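Local coordinates for protein blood group a-and b-cleaving endo-beta-galactosidase (Streptococcus pneumoniae, PDB 2YGL) that probably cleaves blood group A and B antigens as a family 98 endo-beta-galactosidase, its tandem CBM51 modules probably binding carbohydrate, at residues 44-47 and 53-56; 104-109 and 161-166; 175-180 and 262-267; 269-274 and 282-287. All blocks are in the same frame, centred on the assembly; numbering follows the deposited sequence.

Interaction 1. Residues 44-47 and 53-56; sequences KISL and KVKY
Strand 45-47 and strand 54-56 run antiparallel, their axes 4.7 Å apart at 154°, with Ser46 and Tyr56 as a non-hydrogen-bonded pair and Leu47 and Lys55 as the hydrogen-bonded pair. That second pair closes a ring of two bonds: Leu47 N to Lys55 O is 3.0 Å, and Lys55 N to Leu47 O is 2.9 Å and practically straight (178°). Between the pairs, Ser46 CA leans on Lys55 O at 3.2 Å in a CA-H...O contact. On the face carrying Ser46 and Tyr56, the serine CB lies over the phenol ring, 4.0 Å from the centroid of Tyr56, a CH-pi contact. Lys44 CB meets the same ring at its edge. Ser46 OG sits between its backbone N and carbonyl carbon (chi1 63°), where it receives a hydrogen bond from a water at 2.7 Å; the same water bonds Tyr56 OH at 3.1 Å, bridging serine and phenol. Lys44 NZ turns away to a salt bridge with Asp58. This is a two-stranded beta hairpin laid on the first beta-sandwich: Ile45 and Leu47 pack on Val162 and Ala164 of strand 160-171, Lys55 makes a cation-pi contact with Tyr86 of strand 82-87, and Asp90 OD1 accepts from Ser46 N.

Interaction 2. Residues 104-109 and 161-166; sequences DRIEIE and VVFADA
Ile106 reaches across to both Val161 and Phe163, and the contact between the two segments is wholly apolar. Ile106 divides its branches between two partners. With CG1 anti to the carbonyl carbon (chi1 -62°), its CD1 meets Val161 CG1 tip to tip at 3.9 Å, while its CG2 lies 3.8 Å from Phe163 CE2. The isoleucine and the phenylalanine pass alongside one another, pointed in opposite senses, rather than meeting end on. Ile108, two residues further along the same strand, brings its CD1 to 4.1 Å from Phe163 CE2 in the same manner, so one ring atom is shared by two isoleucines. Leu148 of strand 145-151 and Thr85 and Ile87 of strand 82-87 also touch the ring.

The axes of strands 105-109 and 161-164 approach to 10.2 Å at 39°, and no hydrogen bond joins the segments. This is the spacing of two sheets packed face to face, here the five-stranded and six-stranded antiparallel sheets of a beta-sandwich, as expected of a CBM51 module. A calcium ion, at a site formed by Val102, Ala152, His155 and Asp159, lies about 8 Å from the side chain of Val161.

Ionic bonds lie along the sheet of strand 105-109 and do not cross to 161-166. Arg105 NE donates to Glu107 OE2 at 2.8 Å with the acceptor near the guanidinium plane, yet the carboxylate is met from above, 62° out of its own plane. Glu109 OE1 makes a salt bridge with Lys149. Arg105 also makes a cation-pi contact with Phe151, which Asp104 and Arg105 both face in a classic beta bulge.

Interaction 3. Residues 175-180 and 262-267; sequences QTITPD and VTRFIS
Ile177 makes the direct contact, touching Ile266 with one branch and Arg264 with the other. Its CG2, anti to the backbone N, lies 3.8 Å from Ile266 CG2, the two side chains crossing obliquely. Its other branch, on the N side (chi1 -48°), ends in CD1, 3.9 Å from Arg264 NH2; isoleucine and arginine arrive from opposite directions, with the methyl oblique to the guanidinium group.

A water forms the next layer. It donates to Gln175 O at 2.8 Å and accepts from Arg264 NH2 at 3.2 Å, lying at the guanidinium edge and in its plane. The arginine can extend this far because CG is anti to the backbone N (chi1 -155°) and the chain stays extended as far as NE. Asp318 OD2 of strand 315-320 takes NH2 in a salt bridge, and NH1 bonds Thr174 OG1.

Further out, Thr263 and Arg264 both face Met351 in a classic beta bulge of strand 262-267. On the partner segment, Thr178 is the N-cap of helix 179-184, its OG1 accepting from Leu181 N, so the helix begins two residues after Ile177.

The contact thus joins the connection between strand 160-171 and that helix to the second module's sheet. Ile177 lies against both partners of the Arg264-Asp318 salt bridge and probably shields that side, while the water on NH2 keeps the pair partly hydrated.

Interaction 4. Residues 269-274 and 282-287; sequences VGIDRS and YADIQK
Asp272 OD1, one residue beyond the Ile271 that packs on Asp284 and Ile285, is gripped by two donors from Ser274. The hydroxyl OG donates at 2.8 Å from above the carboxylate plane, and Ser274 N donates to the same OD1 at 3.0 Å with an N-H...O angle of 163°, on the anti side. They approach from opposite faces of that plane. The backbone bond defines an Asx turn where strand 269-271 ends, and Asp272 OD2 receives Lys229 N, so both carboxylate oxygens are engaged.

Across the contact everything touching is carbon. Ile271 CG1 lies 3.7 Å from Ile285 CG1, the two isoleucines lying alongside, pointed in opposite senses. Ile271 CD1 comes to 3.7 Å from Asp284 CB, the two side chains running about perpendicular to each other; the isoleucine chi2 of 149°, about 30° short of full extension, carries the methyl there. Asp284 thus presents its methylene to the isoleucine while its carboxylate serves other groups: OD1 bonds Thr338 OG1 and OD2 accepts from Tyr310 N.

Asp284 and Ile285 both face Ile308 in a classic beta bulge beside the start of strand 285-287. Ile285 also packs on Leu343, placing the contact between the second module's two sheets. With no hydrogen bond between the segments, cohesion here is by dispersion and burial of carbon, whereas the two buried aspartates are satisfied by bonds to neighbouring groups and probably help fix the turns they occupy.

Interactions 1 and 2 share the first sandwich and touch: Val162 and Ala164 face the hairpin of interaction 1 while Val161 and Phe163 look into the core, so strand 160-171 serves both. Interactions 3 and 4 belong to the second module, about 21 Å apart between centres, and both use strand 262-271, near its start and at its end. Only interaction 1, partly buried, has direct hydrogen bonds between its segments, with a water bridge besides. Interactions 2 and 4 are buried carbon contacts, with ionic or polar groups kept to the side. Interaction 3, also partly buried, combines one isoleucine pair with a water bridge from Gln175 O to Arg264.

Interaction 1. Residues 44-47 and 53-56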
loop_
_atom_site.group_PDB
_atom_site.type_symbol
_atom_site.label_atom_id
_atom_site.label_comp_id
_atom_site.label_asym_id
_atom_site.label_seq_id
_atom_site.Cartn_x
_atom_site.Cartn_y
_atom_site.Cartn_z
ATOM N N LYS A 44 -6.307 33.485 -4.496
ATOM C CA LYS A 44 -5.623 32.192 -4.467
ATOM C C LYS A 44 -4.153 32.353 -4.089
ATOM O O LYS A 44 -3.564 33.420 -4.292
ATOM C CB LYS A 44 -5.716 31.500 -5.832
ATOM C CG LYS A 44 -7.117 31.057 -6.246
ATOM C CD LYS A 44 -7.089 30.404 -7.625
ATOM C CE LYS A 44 -8.486 30.050 -8.120
ATOM N NZ LYS A 44 -9.071 28.886 -7.392
ATOM N N ILE A 45 -3.575 31.284 -3.542
ATOM C CA ILE A 45 -2.139 31.200 -3.287
ATOM C C ILE A 45 -1.381 31.356 -4.605
ATOM O O ILE A 45 -1.707 30.701 -5.599
ATOM C CB ILE A 45 -1.765 29.851 -2.613
ATOM C CG1 ILE A 45 -2.293 29.810 -1.176
ATOM C CG2 ILE A 45 -0.249 29.614 -2.645
ATOM C CD1 ILE A 45 -2.366 28.423 -0.573
ATOM N N SER A 46 -0.392 32.245 -4.618
ATOM C CA SER A 46 0.439 32.426 -5.804
ATOM C C SER A 46 1.905 32.660 -5.467
ATOM O O SER A 46 2.235 33.301 -4.469
ATOM C CB SER A 46 -0.098 33.546 -6.705
ATOM O OG SER A 46 -0.069 34.802 -6.057
ATOM N N LEU A 47 2.774 32.127 -6.318
ATOM C CA LEU A 47 4.213 32.232 -6.134
ATOM C C LEU A 47 4.903 32.593 -7.434
ATOM O O LEU A 47 4.403 32.295 -8.526
ATOM C CB LEU A 47 4.788 30.915 -5.600
ATOM C CG LEU A 47 4.579 30.593 -4.119
ATOM C CD1 LEU A 47 5.070 29.182 -3.790
ATOM C CD2 LEU A 47 5.275 31.619 -3.246
ATOM N N LYS A 53 7.624 34.254 -13.758
ATOM C CA LYS A 53 6.212 34.042 -14.058
ATOM C C LYS A 53 5.458 33.773 -12.755
ATOM O O LYS A 53 5.919 33.000 -11.918
ATOM C CB LYS A 53 6.040 32.876 -15.042
ATOM C CG LYS A 53 4.587 32.477 -15.299
ATOM C CD LYS A 53 4.482 31.103 -15.955
ATOM C CE LYS A 53 3.149 30.429 -15.628
ATOM N NZ LYS A 53 1.968 31.187 -16.139
ATOM N N VAL A 54 4.311 34.423 -12.583
ATOM C CA VAL A 54 3.461 34.197 -11.413
ATOM C C VAL A 54 2.551 32.993 -11.663
ATOM O O VAL A 54 1.838 32.944 -12.665
ATOM C CB VAL A 54 2.621 35.456 -11.061
ATOM C CG1 VAL A 54 1.687 35.186 -9.883
ATOM C CG2 VAL A 54 3.530 36.640 -10.751
ATOM N N LYS A 55 2.592 32.018 -10.756
ATOM C CA LYS A 55 1.731 30.841 -10.851
ATOM C C LYS A 55 0.736 30.788 -9.693
ATOM O O LYS A 55 1.112 30.961 -8.531
ATOM C CB LYS A 55 2.563 29.555 -10.888
ATOM C CG LYS A 55 1.788 28.331 -11.389
ATOM C CD LYS A 55 2.420 27.015 -10.947
ATOM C CE LYS A 55 3.768 26.765 -11.610
ATOM N NZ LYS A 55 4.456 25.575 -11.028
ATOM N N TYR A 56 -0.530 30.543 -10.026
ATOM C CA TYR A 56 -1.606 30.425 -9.038
ATOM C C TYR A 56 -1.888 28.965 -8.695
ATOM O O TYR A 56 -1.699 28.074 -9.524
ATOM C CB TYR A 56 -2.874 31.122 -9.542
ATOM C CG TYR A 56 -2.730 32.624 -9.644
ATOM C CD1 TYR A 56 -2.230 33.223 -10.802
ATOM C CD2 TYR A 56 -3.080 33.449 -8.575
ATOM C CE1 TYR A 56 -2.084 34.610 -10.893
ATOM C CE2 TYR A 56 -2.938 34.834 -8.656
ATOM C CZ TYR A 56 -2.441 35.403 -9.815
ATOM O OH TYR A 56 -2.302 36.768 -9.897
HETATM O O HOH W 1 -0.342 37.094 -7.523
#

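Interaction 2. Residues 104-109 and 161-166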
loop_
_atom_site.group_PDB
_atom_site.type_symbol
_atom_site.label_atom_id
_atom_site.label_comp_id
_atom_site.label_asym_id
_atom_site.label_seq_id
_atom_site.Cartn_x
_atom_site.Cartn_y
_atom_site.Cartn_z
ATOM N N ASP A 104 13.759 33.580 7.210
ATOM C CA ASP A 104 15.085 33.006 7.412
ATOM C C ASP A 104 15.197 31.578 6.881
ATOM O O ASP A 104 16.171 31.242 6.210
ATOM C CB ASP A 104 15.472 33.051 8.896
ATOM C CG ASP A 104 15.992 34.418 9.334
ATOM O OD1 ASP A 104 15.769 35.423 8.619
ATOM O OD2 ASP A 104 16.627 34.483 10.411
ATOM N N ARG A 105 14.190 30.754 7.164
ATOM C CA ARG A 105 14.271 29.322 6.895
ATOM C C ARG A 105 12.896 28.654 6.846
ATOM O O ARG A 105 11.992 29.012 7.601
ATOM C CB ARG A 105 15.120 28.660 7.984
ATOM C CG ARG A 105 15.702 27.315 7.621
ATOM C CD ARG A 105 16.806 26.919 8.596
ATOM N NE ARG A 105 16.315 26.560 9.925
ATOM C CZ ARG A 105 16.367 27.354 10.995
ATOM N NH1 ARG A 105 16.886 28.572 10.912
ATOM N NH2 ARG A 105 15.906 26.923 12.157
ATOM N N ILE A 106 12.754 27.685 5.945
ATOM C CA ILE A 106 11.599 26.791 5.932
ATOM C C ILE A 106 12.100 25.350 6.011
ATOM O O ILE A 106 12.993 24.955 5.256
ATOM C CB ILE A 106 10.706 26.986 4.673
ATOM C CG1 ILE A 106 10.127 28.407 4.633
ATOM C CG2 ILE A 106 9.572 25.950 4.645
ATOM C CD1 ILE A 106 9.489 28.795 3.301
ATOM N N GLU A 107 11.528 24.576 6.929
ATOM C CA GLU A 107 11.912 23.180 7.105
ATOM C C GLU A 107 10.719 22.235 7.050
ATOM O O GLU A 107 9.592 22.614 7.376
ATOM C CB GLU A 107 12.638 22.979 8.437
ATOM C CG GLU A 107 14.016 23.613 8.522
ATOM C CD GLU A 107 14.617 23.523 9.918
ATOM O OE1 GLU A 107 13.895 23.154 10.872
ATOM O OE2 GLU A 107 15.820 23.829 10.059
ATOM N N ILE A 108 10.987 21.000 6.628
ATOM C CA ILE A 108 10.034 19.906 6.759
ATOM C C ILE A 108 10.651 18.861 7.681
ATOM O O ILE A 108 11.799 18.447 7.491
ATOM C CB ILE A 108 9.644 19.284 5.390
ATOM C CG1 ILE A 108 9.099 20.356 4.427
ATOM C CG2 ILE A 108 8.640 18.136 5.572
ATOM C CD1 ILE A 108 7.816 21.066 4.886
ATOM N N GLU A 109 9.882 18.461 8.688
ATOM C CA GLU A 109 10.345 17.547 9.720
ATOM C C GLU A 109 9.414 16.343 9.805
ATOM O O GLU A 109 8.190 16.496 9.776
ATOM C CB GLU A 109 10.389 18.281 11.063
ATOM C CG GLU A 109 10.985 17.502 12.223
ATOM C CD GLU A 109 11.119 18.352 13.477
ATOM O OE1 GLU A 109 11.862 19.355 13.447
ATOM O OE2 GLU A 109 10.480 18.016 14.495
ATOM N N VAL A 161 4.221 32.920 4.390
ATOM C CA VAL A 161 4.740 31.651 3.889
ATOM C C VAL A 161 3.591 30.788 3.390
ATOM O O VAL A 161 2.611 30.562 4.107
ATOM C CB VAL A 161 5.573 30.884 4.958
ATOM C CG1 VAL A 161 5.852 29.446 4.517
ATOM C CG2 VAL A 161 6.882 31.606 5.234
ATOM N N VAL A 162 3.713 30.326 2.150
ATOM C CA VAL A 162 2.756 29.380 1.596
ATOM C C VAL A 162 3.417 28.065 1.219
ATOM O O VAL A 162 4.511 28.036 0.642
ATOM C CB VAL A 162 1.971 29.945 0.380
ATOM C CG1 VAL A 162 0.926 30.954 0.837
ATOM C CG2 VAL A 162 2.908 30.546 -0.663
ATOM N N PHE A 163 2.743 26.981 1.580
ATOM C CA PHE A 163 3.104 25.652 1.132
ATOM C C PHE A 163 2.139 25.329 -0.008
ATOM O O PHE A 163 1.121 24.660 0.188
ATOM C CB PHE A 163 3.007 24.649 2.292
ATOM C CG PHE A 163 3.898 24.987 3.471
ATOM C CD1 PHE A 163 3.477 25.887 4.450
ATOM C CD2 PHE A 163 5.159 24.406 3.598
ATOM C CE1 PHE A 163 4.303 26.204 5.537
ATOM C CE2 PHE A 163 5.989 24.715 4.682
ATOM C CZ PHE A 163 5.558 25.617 5.651
ATOM N N ALA A 164 2.459 25.848 -1.192
ATOM C CA ALA A 164 1.595 25.742 -2.367
ATOM C C ALA A 164 1.550 24.321 -2.911
ATOM O O ALA A 164 2.592 23.675 -3.060
ATOM C CB ALA A 164 2.048 26.712 -3.455
ATOM N N ASP A 165 0.336 23.849 -3.196
ATOM C CA ASP A 165 0.089 22.510 -3.752
ATOM C C ASP A 165 0.509 21.372 -2.806
ATOM O O ASP A 165 0.757 20.241 -3.247
ATOM C CB ASP A 165 0.754 22.367 -5.136
ATOM C CG ASP A 165 0.191 21.213 -5.939
ATOM O OD1 ASP A 165 -1.046 21.120 -6.064
ATOM O OD2 ASP A 165 0.990 20.399 -6.450
ATOM N N ALA A 166 0.563 21.673 -1.509
ATOM C CA ALA A 166 1.038 20.730 -0.493
ATOM C C ALA A 166 0.219 19.439 -0.469
ATOM O O ALA A 166 -0.983 19.458 -0.196
ATOM C CB ALA A 166 1.053 21.388 0.883
#

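Interaction 3. Residues 175-180 and 262-267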
loop_
_atom_site.group_PDB
_atom_site.type_symbol
_atom_site.label_atom_id
_atom_site.label_comp_id
_atom_site.label_asym_id
_atom_site.label_seq_id
_atom_site.Cartn_x
_atom_site.Cartn_y
_atom_site.Cartn_z
ATOM N N GLN A 175 -5.544 -3.948 -0.322
ATOM C CA GLN A 175 -5.677 -4.000 1.132
ATOM C C GLN A 175 -4.931 -5.219 1.678
ATOM O O GLN A 175 -4.598 -6.138 0.923
ATOM C CB GLN A 175 -7.156 -4.060 1.537
ATOM C CG GLN A 175 -7.985 -2.844 1.123
ATOM C CD GLN A 175 -7.739 -1.627 2.003
ATOM O OE1 GLN A 175 -7.076 -0.674 1.591
ATOM N NE2 GLN A 175 -8.271 -1.656 3.221
ATOM N N THR A 176 -4.655 -5.208 2.982
ATOM C CA THR A 176 -4.068 -6.359 3.667
ATOM C C THR A 176 -4.911 -7.606 3.375
ATOM O O THR A 176 -6.137 -7.584 3.518
ATOM C CB THR A 176 -3.972 -6.113 5.192
ATOM O OG1 THR A 176 -3.293 -4.873 5.432
ATOM C CG2 THR A 176 -3.218 -7.243 5.888
ATOM N N ILE A 177 -4.247 -8.676 2.943
ATOM C CA ILE A 177 -4.934 -9.902 2.534
ATOM C C ILE A 177 -5.572 -10.606 3.731
ATOM O O ILE A 177 -4.906 -10.884 4.727
ATOM C CB ILE A 177 -3.985 -10.885 1.782
ATOM C CG1 ILE A 177 -3.180 -10.166 0.682
ATOM C CG2 ILE A 177 -4.765 -12.089 1.231
ATOM C CD1 ILE A 177 -4.007 -9.547 -0.449
ATOM N N THR A 178 -6.874 -10.858 3.624
ATOM C CA THR A 178 -7.626 -11.625 4.619
ATOM C C THR A 178 -8.539 -12.614 3.884
ATOM O O THR A 178 -8.803 -12.437 2.692
ATOM C CB THR A 178 -8.497 -10.717 5.524
ATOM O OG1 THR A 178 -9.536 -10.111 4.744
ATOM C CG2 THR A 178 -7.663 -9.633 6.204
ATOM N N PRO A 179 -9.020 -13.664 4.584
ATOM C CA PRO A 179 -10.037 -14.517 3.971
ATOM C C PRO A 179 -11.242 -13.712 3.479
ATOM O O PRO A 179 -11.715 -13.944 2.364
ATOM C CB PRO A 179 -10.427 -15.458 5.110
ATOM C CG PRO A 179 -9.173 -15.597 5.897
ATOM C CD PRO A 179 -8.512 -14.244 5.844
ATOM N N ASP A 180 -11.708 -12.763 4.295
ATOM C CA ASP A 180 -12.797 -11.852 3.918
ATOM C C ASP A 180 -12.551 -11.134 2.591
ATOM O O ASP A 180 -13.447 -11.061 1.746
ATOM C CB ASP A 180 -13.043 -10.812 5.019
ATOM C CG ASP A 180 -13.956 -11.322 6.115
ATOM O OD1 ASP A 180 -14.734 -12.268 5.864
ATOM O OD2 ASP A 180 -13.905 -10.764 7.233
ATOM N N VAL A 262 0.963 -11.248 -15.807
ATOM C CA VAL A 262 0.675 -11.689 -14.440
ATOM C C VAL A 262 1.828 -11.306 -13.516
ATOM O O VAL A 262 2.981 -11.627 -13.791
ATOM C CB VAL A 262 0.426 -13.224 -14.377
ATOM C CG1 VAL A 262 0.143 -13.675 -12.947
ATOM C CG2 VAL A 262 -0.725 -13.624 -15.298
ATOM N N THR A 263 1.508 -10.628 -12.418
ATOM C CA THR A 263 2.534 -10.111 -11.513
ATOM C C THR A 263 2.493 -10.702 -10.105
ATOM O O THR A 263 3.446 -10.544 -9.342
ATOM C CB THR A 263 2.447 -8.576 -11.387
ATOM O OG1 THR A 263 1.132 -8.214 -10.951
ATOM C CG2 THR A 263 2.749 -7.900 -12.725
ATOM N N ARG A 264 1.400 -11.377 -9.760
ATOM C CA ARG A 264 1.167 -11.785 -8.374
ATOM C C ARG A 264 0.246 -13.002 -8.277
ATOM O O ARG A 264 -0.715 -13.127 -9.039
ATOM C CB ARG A 264 0.560 -10.606 -7.607
ATOM C CG ARG A 264 0.778 -10.593 -6.104
ATOM C CD ARG A 264 0.190 -9.311 -5.523
ATOM N NE ARG A 264 0.138 -9.313 -4.063
ATOM C CZ ARG A 264 -0.561 -8.445 -3.334
ATOM N NH1 ARG A 264 -1.280 -7.495 -3.924
ATOM N NH2 ARG A 264 -0.547 -8.528 -2.009
ATOM N N PHE A 265 0.559 -13.899 -7.344
ATOM C CA PHE A 265 -0.307 -15.035 -7.028
ATOM C C PHE A 265 -0.676 -15.013 -5.545
ATOM O O PHE A 265 0.205 -14.946 -4.684
ATOM C CB PHE A 265 0.368 -16.360 -7.409
ATOM C CG PHE A 265 -0.344 -17.584 -6.885
ATOM C CD1 PHE A 265 -1.547 -18.004 -7.445
ATOM C CD2 PHE A 265 0.196 -18.317 -5.830
ATOM C CE1 PHE A 265 -2.206 -19.130 -6.962
ATOM C CE2 PHE A 265 -0.454 -19.444 -5.339
ATOM C CZ PHE A 265 -1.657 -19.854 -5.909
ATOM N N ILE A 266 -1.978 -15.060 -5.260
ATOM C CA ILE A 266 -2.493 -14.998 -3.886
ATOM C C ILE A 266 -3.390 -16.191 -3.578
ATOM O O ILE A 266 -4.364 -16.431 -4.290
ATOM C CB ILE A 266 -3.356 -13.729 -3.629
ATOM C CG1 ILE A 266 -2.756 -12.480 -4.291
ATOM C CG2 ILE A 266 -3.603 -13.531 -2.121
ATOM C CD1 ILE A 266 -1.534 -11.969 -3.628
ATOM N N SER A 267 -3.071 -16.909 -2.502
ATOM C CA SER A 267 -3.911 -18.013 -2.029
ATOM C C SER A 267 -3.582 -18.435 -0.604
ATOM O O SER A 267 -2.417 -18.452 -0.202
ATOM C CB SER A 267 -3.776 -19.232 -2.949
ATOM O OG SER A 267 -4.716 -20.231 -2.601
HETATM O O HOH W 2 -1.990 -6.627 0.151
#

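Interaction 4. Residues 269-274 and 282-287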
loop_
_atom_site.group_PDB
_atom_site.type_symbol
_atom_site.label_atom_id
_atom_site.label_comp_id
_atom_site.label_asym_id
_atom_site.label_seq_id
_atom_site.Cartn_x
_atom_site.Cartn_y
_atom_site.Cartn_z
ATOM N N VAL A 269 -3.457 -21.725 1.754
ATOM C CA VAL A 269 -3.143 -23.121 1.444
ATOM C C VAL A 269 -3.188 -23.978 2.706
ATOM O O VAL A 269 -2.564 -23.643 3.715
ATOM C CB VAL A 269 -1.743 -23.274 0.767
ATOM C CG1 VAL A 269 -1.473 -24.729 0.380
ATOM C CG2 VAL A 269 -1.624 -22.386 -0.460
ATOM N N GLY A 270 -3.925 -25.085 2.634
ATOM C CA GLY A 270 -3.975 -26.065 3.718
ATOM C C GLY A 270 -4.803 -27.279 3.348
ATOM O O GLY A 270 -5.179 -27.456 2.190
ATOM N N ILE A 271 -5.091 -28.111 4.345
ATOM C CA ILE A 271 -5.882 -29.319 4.146
ATOM C C ILE A 271 -7.352 -29.036 4.457
ATOM O O ILE A 271 -7.677 -28.506 5.523
ATOM C CB ILE A 271 -5.348 -30.481 5.015
ATOM C CG1 ILE A 271 -3.913 -30.825 4.601
ATOM C CG2 ILE A 271 -6.246 -31.709 4.905
ATOM C CD1 ILE A 271 -3.052 -31.344 5.725
ATOM N N ASP A 272 -8.232 -29.381 3.519
ATOM C CA ASP A 272 -9.665 -29.134 3.688
ATOM C C ASP A 272 -10.204 -29.867 4.911
ATOM O O ASP A 272 -9.805 -31.001 5.194
ATOM C CB ASP A 272 -10.453 -29.522 2.436
ATOM C CG ASP A 272 -11.855 -28.926 2.421
ATOM O OD1 ASP A 272 -12.782 -29.544 2.990
ATOM O OD2 ASP A 272 -12.028 -27.826 1.857
ATOM N N ARG A 273 -11.104 -29.203 5.631
ATOM C CA ARG A 273 -11.667 -29.732 6.875
ATOM C C ARG A 273 -12.420 -31.056 6.689
ATOM O O ARG A 273 -12.575 -31.823 7.641
ATOM C CB ARG A 273 -12.574 -28.687 7.547
ATOM C CG ARG A 273 -11.908 -27.328 7.824
ATOM C CD ARG A 273 -10.626 -27.450 8.651
ATOM N NE ARG A 273 -10.884 -27.920 10.011
ATOM C CZ ARG A 273 -9.975 -28.479 10.807
ATOM N NH1 ARG A 273 -8.724 -28.657 10.395
ATOM N NH2 ARG A 273 -10.321 -28.867 12.029
ATOM N N SER A 274 -12.865 -31.321 5.464
ATOM C CA SER A 274 -13.630 -32.525 5.145
ATOM C C SER A 274 -12.755 -33.760 4.942
ATOM O O SER A 274 -13.271 -34.867 4.792
ATOM C CB SER A 274 -14.484 -32.290 3.895
ATOM O OG SER A 274 -13.670 -32.137 2.739
ATOM N N TYR A 282 3.550 -38.307 11.484
ATOM C CA TYR A 282 3.915 -37.977 10.106
ATOM C C TYR A 282 3.150 -36.777 9.561
ATOM O O TYR A 282 1.989 -36.549 9.922
ATOM C CB TYR A 282 3.707 -39.190 9.193
ATOM C CG TYR A 282 4.631 -40.343 9.511
ATOM C CD1 TYR A 282 5.889 -40.441 8.909
ATOM C CD2 TYR A 282 4.256 -41.328 10.428
ATOM C CE1 TYR A 282 6.749 -41.496 9.208
ATOM C CE2 TYR A 282 5.108 -42.386 10.735
ATOM C CZ TYR A 282 6.349 -42.465 10.123
ATOM O OH TYR A 282 7.186 -43.513 10.428
ATOM N N ALA A 283 3.810 -36.019 8.689
ATOM C CA ALA A 283 3.176 -34.906 7.991
ATOM C C ALA A 283 2.107 -35.428 7.038
ATOM O O ALA A 283 2.293 -36.455 6.385
ATOM C CB ALA A 283 4.216 -34.085 7.231
ATOM N N ASP A 284 0.983 -34.722 6.974
ATOM C CA ASP A 284 -0.086 -35.083 6.049
ATOM C C ASP A 284 0.231 -34.578 4.636
ATOM O O ASP A 284 0.025 -35.291 3.653
ATOM C CB ASP A 284 -1.436 -34.558 6.555
ATOM C CG ASP A 284 -1.886 -35.241 7.845
ATOM O OD1 ASP A 284 -1.718 -36.473 7.963
ATOM O OD2 ASP A 284 -2.415 -34.551 8.740
ATOM N N ILE A 285 0.747 -33.350 4.557
ATOM C CA ILE A 285 1.250 -32.766 3.313
ATOM C C ILE A 285 2.723 -32.407 3.507
ATOM O O ILE A 285 3.076 -31.731 4.478
ATOM C CB ILE A 285 0.439 -31.497 2.911
ATOM C CG1 ILE A 285 -1.007 -31.858 2.541
ATOM C CG2 ILE A 285 1.135 -30.704 1.788
ATOM C CD1 ILE A 285 -1.159 -32.803 1.357
ATOM N N GLN A 286 3.576 -32.858 2.591
ATOM C CA GLN A 286 5.012 -32.613 2.719
ATOM C C GLN A 286 5.398 -31.167 2.399
ATOM O O GLN A 286 6.114 -30.531 3.177
ATOM C CB GLN A 286 5.831 -33.600 1.882
ATOM C CG GLN A 286 7.226 -33.868 2.467
ATOM C CD GLN A 286 7.168 -34.503 3.855
ATOM O OE1 GLN A 286 6.621 -35.595 4.029
ATOM N NE2 GLN A 286 7.727 -33.816 4.846
ATOM N N LYS A 287 4.932 -30.661 1.256
ATOM C CA LYS A 287 5.208 -29.283 0.833
ATOM C C LYS A 287 4.322 -28.836 -0.332
ATOM O O LYS A 287 3.761 -29.666 -1.056
ATOM C CB LYS A 287 6.690 -29.100 0.458
ATOM C CG LYS A 287 7.175 -30.031 -0.647
ATOM C CD LYS A 287 8.576 -29.686 -1.127
ATOM C CE LYS A 287 9.052 -30.723 -2.130
ATOM N NZ LYS A 287 10.385 -30.409 -2.709
#